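Local coordinates for protein beta-1,4-exocellulase (Thermobifida fusca, PDB 4B4H) that probably hydrolyses beta-1,4-glycosidic bonds of cellulose as a family 6 cellobiohydrolase, of which this chain is the catalytic domain, at residues 35-40 with 350-355; 222-227 with 284-289; 79-84 with 129-134; 356-361 with 396-401. One frame throughout, in Å; residues are numbered along the deposited sequence.

Contact 1: 35-40 with 350-355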
loop_
_atom_site.group_PDB
_atom_site.type_symbol
_atom_site.label_atom_id
_atom_site.label_comp_id
_atom_site.label_asym_id
_atom_site.label_seq_id
_atom_site.Cartn_x
_atom_site.Cartn_y
_atom_site.Cartn_z
ATOM N N SER A 35 -7.091 -11.522 -8.108
ATOM C CA SER A 35 -7.045 -10.139 -8.603
ATOM C C SER A 35 -5.897 -9.334 -7.989
ATOM O O SER A 35 -5.735 -9.292 -6.763
ATOM C CB SER A 35 -8.374 -9.445 -8.308
ATOM O OG SER A 35 -8.391 -8.128 -8.839
ATOM N N THR A 36 -5.124 -8.665 -8.854
ATOM C CA THR A 36 -4.015 -7.784 -8.449
ATOM C C THR A 36 -4.174 -6.443 -9.161
ATOM O O THR A 36 -4.744 -6.373 -10.253
ATOM C CB THR A 36 -2.597 -8.397 -8.708
ATOM O OG1 THR A 36 -2.411 -8.695 -10.102
ATOM C CG2 THR A 36 -2.390 -9.687 -7.895
ATOM N N ALA A 37 -3.685 -5.377 -8.533
ATOM C CA ALA A 37 -3.799 -4.050 -9.110
ATOM C C ALA A 37 -2.814 -3.863 -10.256
ATOM O O ALA A 37 -1.763 -4.497 -10.285
ATOM C CB ALA A 37 -3.582 -3.001 -8.029
ATOM N N VAL A 38 -3.174 -3.015 -11.215
ATOM C CA VAL A 38 -2.260 -2.654 -12.290
ATOM C C VAL A 38 -1.582 -1.374 -11.838
ATOM O O VAL A 38 -2.251 -0.423 -11.454
ATOM C CB VAL A 38 -3.010 -2.459 -13.630
ATOM C CG1 VAL A 38 -2.122 -1.758 -14.659
ATOM C CG2 VAL A 38 -3.520 -3.805 -14.156
ATOM N N TRP A 39 -0.253 -1.373 -11.849
ATOM C CA TRP A 39 0.522 -0.237 -11.332
ATOM C C TRP A 39 0.960 0.721 -12.398
ATOM O O TRP A 39 1.757 0.371 -13.275
ATOM C CB TRP A 39 1.739 -0.730 -10.574
ATOM C CG TRP A 39 1.392 -1.318 -9.235
ATOM C CD1 TRP A 39 0.558 -2.409 -8.971
ATOM C CD2 TRP A 39 1.824 -0.851 -7.906
ATOM N NE1 TRP A 39 0.458 -2.626 -7.623
ATOM C CE2 TRP A 39 1.194 -1.754 -6.929
ATOM C CE3 TRP A 39 2.659 0.160 -7.451
ATOM C CZ2 TRP A 39 1.391 -1.616 -5.565
ATOM C CZ3 TRP A 39 2.856 0.286 -6.071
ATOM C CH2 TRP A 39 2.242 -0.588 -5.153
ATOM N N LEU A 40 0.465 1.950 -12.331
ATOM C CA LEU A 40 0.966 2.975 -13.248
ATOM C C LEU A 40 2.011 3.812 -12.513
ATOM O O LEU A 40 1.717 4.885 -11.979
ATOM C CB LEU A 40 -0.160 3.829 -13.853
ATOM C CG LEU A 40 -1.422 3.143 -14.418
ATOM C CD1 LEU A 40 -2.387 4.147 -15.039
ATOM C CD2 LEU A 40 -1.126 2.034 -15.423
ATOM N N VAL A 350 -7.836 -6.254 -0.294
ATOM C CA VAL A 350 -7.405 -6.256 -1.688
ATOM C C VAL A 350 -5.955 -6.739 -1.831
ATOM O O VAL A 350 -5.242 -6.762 -0.859
ATOM C CB VAL A 350 -7.616 -4.861 -2.326
ATOM C CG1 VAL A 350 -9.105 -4.550 -2.425
ATOM C CG2 VAL A 350 -6.929 -3.743 -1.543
ATOM N N TRP A 351 -5.573 -7.238 -3.007
ATOM C CA TRP A 351 -4.176 -7.495 -3.310
ATOM C C TRP A 351 -3.733 -6.410 -4.252
ATOM O O TRP A 351 -3.863 -6.559 -5.474
ATOM C CB TRP A 351 -4.010 -8.881 -3.947
ATOM C CG TRP A 351 -3.965 -10.041 -2.971
ATOM C CD1 TRP A 351 -4.337 -10.045 -1.624
ATOM C CD2 TRP A 351 -3.537 -11.418 -3.248
ATOM N NE1 TRP A 351 -4.165 -11.299 -1.067
ATOM C CE2 TRP A 351 -3.700 -12.163 -1.996
ATOM C CE3 TRP A 351 -3.081 -12.093 -4.381
ATOM C CZ2 TRP A 351 -3.345 -13.508 -1.892
ATOM C CZ3 TRP A 351 -2.745 -13.442 -4.262
ATOM C CH2 TRP A 351 -2.895 -14.132 -3.052
ATOM N N VAL A 352 -3.192 -5.318 -3.716
ATOM C CA VAL A 352 -2.773 -4.204 -4.574
ATOM C C VAL A 352 -1.373 -4.501 -5.144
ATOM O O VAL A 352 -1.225 -4.651 -6.366
ATOM C CB VAL A 352 -2.905 -2.839 -3.866
ATOM C CG1 VAL A 352 -2.248 -1.737 -4.676
ATOM C CG2 VAL A 352 -4.372 -2.497 -3.672
ATOM N N LYS A 353 -0.379 -4.683 -4.271
ATOM C CA LYS A 353 0.921 -5.234 -4.684
ATOM C C LYS A 353 0.774 -6.636 -5.270
ATOM O O LYS A 353 0.234 -7.514 -4.609
ATOM C CB LYS A 353 1.903 -5.253 -3.495
ATOM C CG LYS A 353 3.270 -5.866 -3.761
ATOM C CD LYS A 353 4.209 -4.960 -4.539
ATOM C CE LYS A 353 5.425 -5.767 -4.942
ATOM N NZ LYS A 353 6.264 -4.958 -5.868
ATOM N N PRO A 354 1.261 -6.852 -6.504
ATOM C CA PRO A 354 1.163 -8.217 -7.035
ATOM C C PRO A 354 2.295 -9.113 -6.511
ATOM O O PRO A 354 3.452 -8.879 -6.813
ATOM C CB PRO A 354 1.269 -8.021 -8.556
ATOM C CG PRO A 354 1.313 -6.532 -8.784
ATOM C CD PRO A 354 1.823 -5.932 -7.504
ATOM N N PRO A 355 1.958 -10.149 -5.722
ATOM C CA PRO A 355 3.003 -10.951 -5.081
ATOM C C PRO A 355 3.931 -11.656 -6.061
ATOM O O PRO A 355 3.487 -12.181 -7.088
ATOM C CB PRO A 355 2.206 -11.999 -4.298
ATOM C CG PRO A 355 0.824 -11.480 -4.215
ATOM C CD PRO A 355 0.612 -10.680 -5.453
HETATM O O HOH W 1 -7.268 -7.581 -5.255
#
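The indole of Trp-39 meets the 350-355 segment through its edge: Val-352 O lies almost in the ring plane, where NE1 donates to it. Pro-354 CD and Lys-353 CA approach the same ring obliquely. The second indole, that of Trp-351, carries Pro-355 CG of its own segment on one face, offset toward the rim, while Thr-36 CG2 comes to its edge at 4.3 Å from CE3. The bond from Trp-39 NE1 to Val-352 O is 2.9 Å and almost straight, 177° at the hydrogen, yet the donor stands 55° above the carbonyl plane. CG of Trp-39 lies anti to its carbonyl carbon (chi1 -73°), a torsion that lets CZ2 rest 3.7 Å from Val-352 CG1, the two side chains meeting at about a right angle. In the mostly parallel sheet of the family 6 catalytic domain, strand 38-40 borders strand 75-81. The contact joins strand 38-40 to the chain leaving strand 346-350, two strands that are not paired with each other in the sheet. Trp-39 and Lys-353 are both predicted to bind substrate; the lysine NZ turns to Ser-358 O. Backbone pairing is poor: Ala-37 N makes weak bonds to Trp-351 O and Val-352 O, and a water accepts from Trp-351 N while donating to Ser-35 O. Ala-37 CB packs against Val-352 CG1 at 3.8 Å, and Thr-36 CB lies 3.9 Å from Pro-354 CB. The side chain of Val-352 also touches Val-80 of strand 75-81 and Ile-223 of strand 221-224.

Contact 2: 222-227 with 284-289; sequences FISNTA and MLIDTS
Asp-287 and Ala-227 meet where the two strands end: Ala-227 N donates to Asp-287 OD2 over 3.0 Å, on the anti side of the carboxylate and 29° out of its plane. Asp-287 CG is anti to the backbone N (chi1 -177°), which carries the carboxylate across to the 222-227 segment. OD1 accepts from Ser-289 N, which makes an Asx turn, and also from Ser-289 OG, both from the same face of the carboxylate. Asn-225 ND2 gives a weak bond to Asp-287 O, while Asn-225 OD1 accepts from Ser-230 N.

The strands run parallel, 25° apart, with Leu-285 N to Phe-222 O (2.8 Å), Ser-224 N to Leu-285 O (2.9 Å) and Asp-287 N to Ser-224 O (3.0 Å) fixing the register. Ile-223 CG1 lies on Leu-285 CB on one face. On the other, the bent Met-284 chain brings CE to 3.6 Å from Phe-222 CB, its sulfur forming an oblique Met-aromatic contact, and helix 262-276 covers this side.

Asp-287 also accepts from Val-352 N and Lys-353 N. With backbone N-H groups at both oxygens and a hydroxyl at OD1, the buried carboxylate is probably stabilised as an anion, linking loops beside predicted substrate-binding residues.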
loop_
_atom_site.group_PDB
_atom_site.type_symbol
_atom_site.label_atom_id
_atom_site.label_comp_id
_atom_site.label_asym_id
_atom_site.label_seq_id
_atom_site.Cartn_x
_atom_site.Cartn_y
_atom_site.Cartn_z
ATOM N N PHE A 222 -10.093 5.211 1.805
ATOM C CA PHE A 222 -8.673 5.167 2.092
ATOM C C PHE A 222 -8.176 3.726 2.044
ATOM O O PHE A 222 -8.923 2.799 2.294
ATOM C CB PHE A 222 -8.398 5.814 3.457
ATOM C CG PHE A 222 -8.723 7.288 3.504
ATOM C CD1 PHE A 222 -10.028 7.738 3.699
ATOM C CD2 PHE A 222 -7.716 8.226 3.320
ATOM C CE1 PHE A 222 -10.323 9.099 3.723
ATOM C CE2 PHE A 222 -8.007 9.581 3.340
ATOM C CZ PHE A 222 -9.299 10.014 3.537
ATOM N N ILE A 223 -6.912 3.554 1.705
ATOM C CA ILE A 223 -6.272 2.241 1.716
ATOM C C ILE A 223 -5.029 2.227 2.601
ATOM O O ILE A 223 -4.125 3.084 2.441
ATOM C CB ILE A 223 -5.948 1.728 0.288
ATOM C CG1 ILE A 223 -5.238 0.374 0.342
ATOM C CG2 ILE A 223 -5.053 2.718 -0.458
ATOM C CD1 ILE A 223 -5.112 -0.307 -1.004
ATOM N N SER A 224 -4.966 1.219 3.465
ATOM C CA SER A 224 -3.778 0.958 4.276
ATOM C C SER A 224 -3.020 -0.299 3.873
ATOM O O SER A 224 -3.574 -1.224 3.208
ATOM C CB SER A 224 -4.121 0.862 5.769
ATOM O OG SER A 224 -4.370 -0.479 6.173
ATOM N N ASN A 225 -1.753 -0.311 4.303
ATOM C CA ASN A 225 -0.848 -1.450 4.184
ATOM C C ASN A 225 -0.374 -1.721 2.754
ATOM O O ASN A 225 0.124 -2.809 2.475
ATOM C CB ASN A 225 -1.502 -2.723 4.756
ATOM C CG ASN A 225 -0.503 -3.688 5.318
ATOM O OD1 ASN A 225 0.564 -3.292 5.777
ATOM N ND2 ASN A 225 -0.848 -4.982 5.301
ATOM N N THR A 226 -0.523 -0.735 1.858
ATOM C CA THR A 226 -0.317 -0.991 0.418
ATOM C C THR A 226 1.127 -1.390 0.179
ATOM O O THR A 226 2.049 -0.672 0.582
ATOM C CB THR A 226 -0.655 0.213 -0.479
ATOM O OG1 THR A 226 -1.919 0.747 -0.106
ATOM C CG2 THR A 226 -0.723 -0.253 -1.919
ATOM N N ALA A 227 1.310 -2.541 -0.465
ATOM C CA ALA A 227 2.636 -3.128 -0.703
ATOM C C ALA A 227 3.449 -3.399 0.571
ATOM O O ALA A 227 4.672 -3.637 0.494
ATOM C CB ALA A 227 3.444 -2.268 -1.672
ATOM N N MET A 284 -12.933 1.656 3.930
ATOM C CA MET A 284 -11.480 1.488 3.982
ATOM C C MET A 284 -11.051 0.213 3.252
ATOM O O MET A 284 -11.776 -0.763 3.233
ATOM C CB MET A 284 -10.974 1.446 5.436
ATOM C CG MET A 284 -11.464 2.575 6.342
ATOM S SD MET A 284 -10.986 4.238 5.816
ATOM C CE MET A 284 -9.395 4.356 6.630
ATOM N N LEU A 285 -9.854 0.215 2.675
ATOM C CA LEU A 285 -9.258 -1.010 2.145
ATOM C C LEU A 285 -8.009 -1.355 2.946
ATOM O O LEU A 285 -7.364 -0.458 3.489
ATOM C CB LEU A 285 -8.882 -0.850 0.667
ATOM C CG LEU A 285 -9.968 -0.433 -0.325
ATOM C CD1 LEU A 285 -9.377 -0.218 -1.713
ATOM C CD2 LEU A 285 -11.114 -1.453 -0.336
ATOM N N ILE A 286 -7.706 -2.654 3.054
ATOM C CA ILE A 286 -6.380 -3.111 3.512
ATOM C C ILE A 286 -5.792 -4.073 2.482
ATOM O O ILE A 286 -6.453 -5.026 2.070
ATOM C CB ILE A 286 -6.395 -3.851 4.869
ATOM C CG1 ILE A 286 -7.176 -3.080 5.955
ATOM C CG2 ILE A 286 -4.955 -4.157 5.305
ATOM C CD1 ILE A 286 -7.572 -3.957 7.143
ATOM N N ASP A 287 -4.542 -3.833 2.091
ATOM C CA ASP A 287 -3.849 -4.727 1.171
ATOM C C ASP A 287 -3.268 -5.884 1.958
ATOM O O ASP A 287 -2.348 -5.681 2.760
ATOM C CB ASP A 287 -2.715 -3.972 0.480
ATOM C CG ASP A 287 -1.974 -4.808 -0.568
ATOM O OD1 ASP A 287 -2.289 -6.000 -0.795
ATOM O OD2 ASP A 287 -1.029 -4.236 -1.159
ATOM N N THR A 288 -3.793 -7.084 1.695
ATOM C CA THR A 288 -3.434 -8.312 2.403
ATOM C C THR A 288 -2.622 -9.254 1.522
ATOM O O THR A 288 -2.516 -10.453 1.810
ATOM C CB THR A 288 -4.730 -9.045 2.768
ATOM O OG1 THR A 288 -5.515 -9.156 1.579
ATOM C CG2 THR A 288 -5.482 -8.278 3.853
ATOM N N SER A 289 -2.049 -8.705 0.452
ATOM C CA SER A 289 -1.256 -9.479 -0.517
ATOM C C SER A 289 -0.141 -10.276 0.147
ATOM O O SER A 289 0.141 -11.416 -0.242
ATOM C CB SER A 289 -0.648 -8.563 -1.590
ATOM O OG SER A 289 0.190 -7.569 -1.023
#

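Contact 3: 79-84 with 129-134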
loop_
_atom_site.group_PDB
_atom_site.type_symbol
_atom_site.label_atom_id
_atom_site.label_comp_id
_atom_site.label_asym_id
_atom_site.label_seq_id
_atom_site.Cartn_x
_atom_site.Cartn_y
_atom_site.Cartn_z
ATOM N N VAL A 79 -6.283 0.243 -10.116
ATOM C CA VAL A 79 -5.200 0.932 -10.814
ATOM C C VAL A 79 -4.442 1.769 -9.782
ATOM O O VAL A 79 -5.046 2.578 -9.089
ATOM C CB VAL A 79 -5.762 1.861 -11.929
ATOM C CG1 VAL A 79 -4.664 2.756 -12.485
ATOM C CG2 VAL A 79 -6.394 1.078 -13.079
ATOM N N VAL A 80 -3.120 1.605 -9.697
ATOM C CA VAL A 80 -2.331 2.383 -8.725
ATOM C C VAL A 80 -1.751 3.600 -9.422
ATOM O O VAL A 80 -1.081 3.453 -10.433
ATOM C CB VAL A 80 -1.183 1.560 -8.101
ATOM C CG1 VAL A 80 -0.646 2.293 -6.891
ATOM C CG2 VAL A 80 -1.678 0.184 -7.660
ATOM N N ILE A 81 -2.066 4.781 -8.877
ATOM C CA ILE A 81 -1.554 6.078 -9.338
ATOM C C ILE A 81 -0.351 6.411 -8.464
ATOM O O ILE A 81 -0.485 6.569 -7.239
ATOM C CB ILE A 81 -2.650 7.153 -9.161
ATOM C CG1 ILE A 81 -3.959 6.715 -9.853
ATOM C CG2 ILE A 81 -2.192 8.521 -9.667
ATOM C CD1 ILE A 81 -3.813 6.251 -11.298
ATOM N N TYR A 82 0.840 6.550 -9.056
ATOM C CA TYR A 82 2.058 6.554 -8.258
ATOM C C TYR A 82 3.238 7.184 -8.979
ATOM O O TYR A 82 4.166 6.487 -9.390
ATOM C CB TYR A 82 2.381 5.116 -7.836
ATOM C CG TYR A 82 3.611 4.918 -6.980
ATOM C CD1 TYR A 82 3.940 5.826 -5.974
ATOM C CD2 TYR A 82 4.404 3.771 -7.121
ATOM C CE1 TYR A 82 5.053 5.621 -5.167
ATOM C CE2 TYR A 82 5.522 3.563 -6.331
ATOM C CZ TYR A 82 5.839 4.483 -5.344
ATOM O OH TYR A 82 6.953 4.247 -4.552
ATOM N N ASN A 83 3.186 8.500 -9.149
ATOM C CA ASN A 83 4.253 9.213 -9.880
ATOM C C ASN A 83 4.452 10.662 -9.440
ATOM O O ASN A 83 4.912 11.471 -10.254
ATOM C CB ASN A 83 4.027 9.132 -11.406
ATOM C CG ASN A 83 5.296 9.385 -12.214
ATOM O OD1 ASN A 83 6.395 9.138 -11.730
ATOM N ND2 ASN A 83 5.142 9.843 -13.455
ATOM N N LEU A 84 4.188 10.972 -8.164
ATOM C CA LEU A 84 4.295 12.349 -7.679
ATOM C C LEU A 84 5.681 12.937 -7.930
ATOM O O LEU A 84 6.663 12.203 -7.931
ATOM C CB LEU A 84 4.012 12.428 -6.176
ATOM C CG LEU A 84 2.535 12.527 -5.786
ATOM C CD1 LEU A 84 2.425 12.442 -4.274
ATOM C CD2 LEU A 84 1.794 13.760 -6.297
ATOM N N ILE A 129 -13.606 1.291 -11.677
ATOM C CA ILE A 129 -12.171 1.499 -11.605
ATOM C C ILE A 129 -11.898 2.050 -10.219
ATOM O O ILE A 129 -12.305 3.154 -9.911
ATOM C CB ILE A 129 -11.680 2.506 -12.667
ATOM C CG1 ILE A 129 -12.081 2.050 -14.076
ATOM C CG2 ILE A 129 -10.167 2.697 -12.607
ATOM C CD1 ILE A 129 -11.671 3.014 -15.173
ATOM N N VAL A 130 -11.233 1.247 -9.388
ATOM C CA VAL A 130 -10.786 1.683 -8.071
ATOM C C VAL A 130 -9.350 2.163 -8.275
ATOM O O VAL A 130 -8.525 1.398 -8.752
ATOM C CB VAL A 130 -10.820 0.518 -7.059
ATOM C CG1 VAL A 130 -10.122 0.903 -5.768
ATOM C CG2 VAL A 130 -12.252 0.101 -6.777
ATOM N N ALA A 131 -9.105 3.451 -7.985
ATOM C CA ALA A 131 -7.800 4.084 -8.170
ATOM C C ALA A 131 -7.150 4.296 -6.813
ATOM O O ALA A 131 -7.740 4.925 -5.912
ATOM C CB ALA A 131 -7.968 5.413 -8.891
ATOM N N ILE A 132 -5.957 3.722 -6.651
ATOM C CA ILE A 132 -5.185 3.897 -5.420
ATOM C C ILE A 132 -4.286 5.126 -5.568
ATOM O O ILE A 132 -3.405 5.145 -6.405
ATOM C CB ILE A 132 -4.401 2.612 -5.038
ATOM C CG1 ILE A 132 -5.376 1.484 -4.646
ATOM C CG2 ILE A 132 -3.460 2.858 -3.872
ATOM C CD1 ILE A 132 -5.560 0.454 -5.715
ATOM N N ILE A 133 -4.511 6.141 -4.734
ATOM C CA ILE A 133 -3.878 7.447 -4.972
ATOM C C ILE A 133 -2.585 7.638 -4.164
ATOM O O ILE A 133 -2.634 7.937 -2.960
ATOM C CB ILE A 133 -4.824 8.645 -4.690
ATOM C CG1 ILE A 133 -6.160 8.542 -5.445
ATOM C CG2 ILE A 133 -4.145 9.975 -5.035
ATOM C CD1 ILE A 133 -6.080 8.205 -6.918
ATOM N N GLU A 134 -1.454 7.507 -4.866
ATOM C CA GLU A 134 -0.101 7.926 -4.421
ATOM C C GLU A 134 0.429 7.352 -3.104
ATOM O O GLU A 134 0.313 7.969 -2.034
ATOM C CB GLU A 134 0.052 9.468 -4.499
ATOM C CG GLU A 134 -0.084 10.061 -5.909
ATOM C CD GLU A 134 1.064 9.681 -6.846
ATOM O OE1 GLU A 134 2.083 9.137 -6.377
ATOM O OE2 GLU A 134 0.951 9.875 -8.076
#
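Strands 79-81 and 129-133 run parallel with their axes 29° apart, Val-79 level with Ala-131 and Ile-81 with Ile-133. The ladder alternates from Val-79 N to Val-130 O, Ile-132 N to Val-79 O and Ile-81 N to Ile-132 O, and closes with Glu-134 N to Ile-81 O at 2.7 Å, a clearly bent bond. On one face, Ile-81 and Ile-133 lie side by side pointing the same way, CG1 of the former 3.9 Å from CD1 of the latter; Val-80 and Ile-132 meet on the other.

Past the strand ends the carboxylate of Glu-134 takes over. Its chain, bent at chi2, folds back so that OE2 accepts from Asn-83 N through its syn lone pair, a 2.8 Å bond at 177°. OE1 takes a weak bond from Leu-84 N at 3.3 Å and approaches the edge of the Tyr-82 ring, 3.8 Å from CD1, with ring and carboxylate planes 53° apart. Leu-84 covers the acid group, its CG 3.4 Å from Glu-134 CD, and Tyr-106 OH is a further partner of OE2. With an alanine in place of Glu-134, Asn-83 N would probably lose its acceptor and Leu-84 the carboxylate it packs on, and residues 82-84 would be likely to shift.

Tyr-82, next to Asn-83, hydrogen-bonds through OH to Asp-88, a predicted active-site residue. Helix 103-121 links the two strands, a beta-alpha-beta crossover unit of the family 6 barrel, with the loops at the C-terminal strand ends carrying residues predicted to be in the active site, such as Asp-88, as is usual in such barrels.

Contact 4: 356-361 with 396-401; sequences GESDGA and PNAPIS
Neither segment forms regular structure; 356-361 and 396-401 approach closest at Gly-360 and Ser-401, whose CA atoms are 3.8 Å apart, and run on with Ala-361 near Ile-400. No backbone-to-backbone hydrogen bond joins them directly. Instead Ala-361 CA lies 3.5 Å from Ala-398 O and Ser-401 CA 3.4 Å from Ser-358 O, both as CA-H...O contacts, and a water accepts from Ser-401 N and, weakly, from Ala-361 N.

Ser-358 carries the side-chain part. With OG anti to the backbone N (chi1 178°), the hydroxyl reaches 3.0 Å from Pro-399 O, a possible bond whose proton is not settled. The same OG accepts from Gly-360 N at 3.0 Å and 163°, closing an ST turn, and Asn-328 ND2 is another partner. Ser-358 CB rests 3.7 Å from Pro-399 CD, against the proline ring. Replacing Ser-358 by an alanine would probably leave Gly-360 N without its turn acceptor and free the 358-360 backbone to change shape. Ala-398 CB packs 3.4 Å from Gly-360 O.

Asp-359, the predicted proton acceptor, directs its CB away from the 396-401 segment. Its OD2 meets Arg-290 in a salt bridge and takes hydrogen bonds with Tyr-229 OH and Asn-328 N. The hydroxyl of Ser-358 thus fixes the backbone around Asp-359 by the ST turn, while Arg-290, Tyr-229 and Asn-328 hold the carboxylate itself; the turn is consistent with placing the acid within their reach.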
loop_
_atom_site.group_PDB
_atom_site.type_symbol
_atom_site.label_atom_id
_atom_site.label_comp_id
_atom_site.label_asym_id
_atom_site.label_seq_id
_atom_site.Cartn_x
_atom_site.Cartn_y
_atom_site.Cartn_z
ATOM N N GLY A 356 5.233 -11.647 -5.759
ATOM C CA GLY A 356 6.223 -12.213 -6.664
ATOM C C GLY A 356 6.961 -11.109 -7.385
ATOM O O GLY A 356 8.089 -11.289 -7.827
ATOM N N GLU A 357 6.327 -9.950 -7.503
ATOM C CA GLU A 357 7.047 -8.800 -8.014
ATOM C C GLU A 357 7.896 -8.167 -6.930
ATOM O O GLU A 357 7.401 -7.819 -5.848
ATOM C CB GLU A 357 6.096 -7.793 -8.635
ATOM C CG GLU A 357 5.533 -8.301 -9.953
ATOM C CD GLU A 357 4.363 -7.501 -10.482
ATOM O OE1 GLU A 357 4.213 -6.309 -10.143
ATOM O OE2 GLU A 357 3.613 -8.077 -11.289
ATOM N N SER A 358 9.177 -7.980 -7.250
ATOM C CA SER A 358 10.143 -7.443 -6.303
ATOM C C SER A 358 9.755 -6.026 -5.898
ATOM O O SER A 358 9.113 -5.305 -6.676
ATOM C CB SER A 358 11.546 -7.397 -6.921
ATOM O OG SER A 358 12.462 -6.828 -6.000
ATOM N N ASP A 359 10.156 -5.673 -4.679
ATOM C CA ASP A 359 10.035 -4.338 -4.110
ATOM C C ASP A 359 11.181 -3.412 -4.526
ATOM O O ASP A 359 11.054 -2.191 -4.403
ATOM C CB ASP A 359 9.995 -4.425 -2.578
ATOM C CG ASP A 359 8.685 -4.991 -2.052
ATOM O OD1 ASP A 359 7.621 -4.655 -2.609
ATOM O OD2 ASP A 359 8.718 -5.752 -1.063
ATOM N N GLY A 360 12.277 -3.998 -5.013
ATOM C CA GLY A 360 13.507 -3.267 -5.339
ATOM C C GLY A 360 14.713 -4.187 -5.373
ATOM O O GLY A 360 14.650 -5.312 -4.877
ATOM N N ALA A 361 15.811 -3.710 -5.948
ATOM C CA ALA A 361 17.037 -4.512 -6.088
ATOM C C ALA A 361 17.776 -4.609 -4.762
ATOM O O ALA A 361 17.762 -3.661 -3.991
ATOM C CB ALA A 361 17.936 -3.891 -7.145
ATOM N N PRO A 396 17.723 -11.629 0.149
ATOM C CA PRO A 396 18.881 -11.518 -0.753
ATOM C C PRO A 396 18.573 -11.785 -2.223
ATOM O O PRO A 396 17.585 -12.451 -2.541
ATOM C CB PRO A 396 19.812 -12.627 -0.253
ATOM C CG PRO A 396 19.410 -12.877 1.161
ATOM C CD PRO A 396 17.924 -12.683 1.160
ATOM N N ASN A 397 19.438 -11.254 -3.095
ATOM C CA ASN A 397 19.386 -11.469 -4.547
ATOM C C ASN A 397 18.029 -11.194 -5.207
ATOM O O ASN A 397 17.510 -11.981 -6.017
ATOM C CB ASN A 397 19.999 -12.827 -4.922
ATOM C CG ASN A 397 21.517 -12.763 -5.026
ATOM O OD1 ASN A 397 22.236 -13.213 -4.134
ATOM N ND2 ASN A 397 22.011 -12.176 -6.112
ATOM N N ALA A 398 17.500 -10.017 -4.875
ATOM C CA ALA A 398 16.249 -9.463 -5.428
ATOM C C ALA A 398 16.479 -8.661 -6.721
ATOM O O ALA A 398 17.437 -7.869 -6.798
ATOM C CB ALA A 398 15.603 -8.560 -4.389
ATOM N N PRO A 399 15.605 -8.844 -7.744
ATOM C CA PRO A 399 15.724 -8.062 -8.974
ATOM C C PRO A 399 15.214 -6.624 -8.807
ATOM O O PRO A 399 14.805 -6.237 -7.708
ATOM C CB PRO A 399 14.870 -8.850 -9.971
ATOM C CG PRO A 399 13.821 -9.519 -9.129
ATOM C CD PRO A 399 14.386 -9.685 -7.739
ATOM N N ILE A 400 15.286 -5.824 -9.870
ATOM C CA ILE A 400 14.695 -4.488 -9.885
ATOM C C ILE A 400 13.203 -4.550 -9.539
ATOM O O ILE A 400 12.513 -5.549 -9.828
ATOM C CB ILE A 400 14.991 -3.785 -11.229
ATOM C CG1 ILE A 400 16.360 -3.094 -11.140
ATOM C CG2 ILE A 400 13.899 -2.799 -11.635
ATOM C CD1 ILE A 400 16.844 -2.484 -12.439
ATOM N N SER A 401 12.734 -3.497 -8.873
ATOM C CA SER A 401 11.343 -3.393 -8.451
ATOM C C SER A 401 10.399 -3.729 -9.603
ATOM O O SER A 401 10.562 -3.218 -10.713
ATOM C CB SER A 401 11.070 -1.985 -7.908
ATOM O OG SER A 401 9.678 -1.732 -7.806
HETATM O O HOH W 2 14.816 -1.140 -8.042
#

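Overall arrangement
Contacts 2 and 3 are core pairings of neighbouring parallel strands in one sheet, with regular backbone ladders, and each ends in a buried acid that grips amides beyond the strand. Contact 1 is also buried, but joins strand 38-40 and the residues before it to the loop after strand 346-350, with an indole N-H in place of a ladder. It touches both: Val-350 pairs with 284-289, and 35-40 pairs with Val-80. Contact 4 is partly buried and farther out, its centre about 16 Å from that of the chain, and relies on a serine turn, CA-H...O contacts and water. Lys-353 NZ ties contact 1 to contact 4 through Ser-358 O, whereas contacts 3 and 4 do not touch.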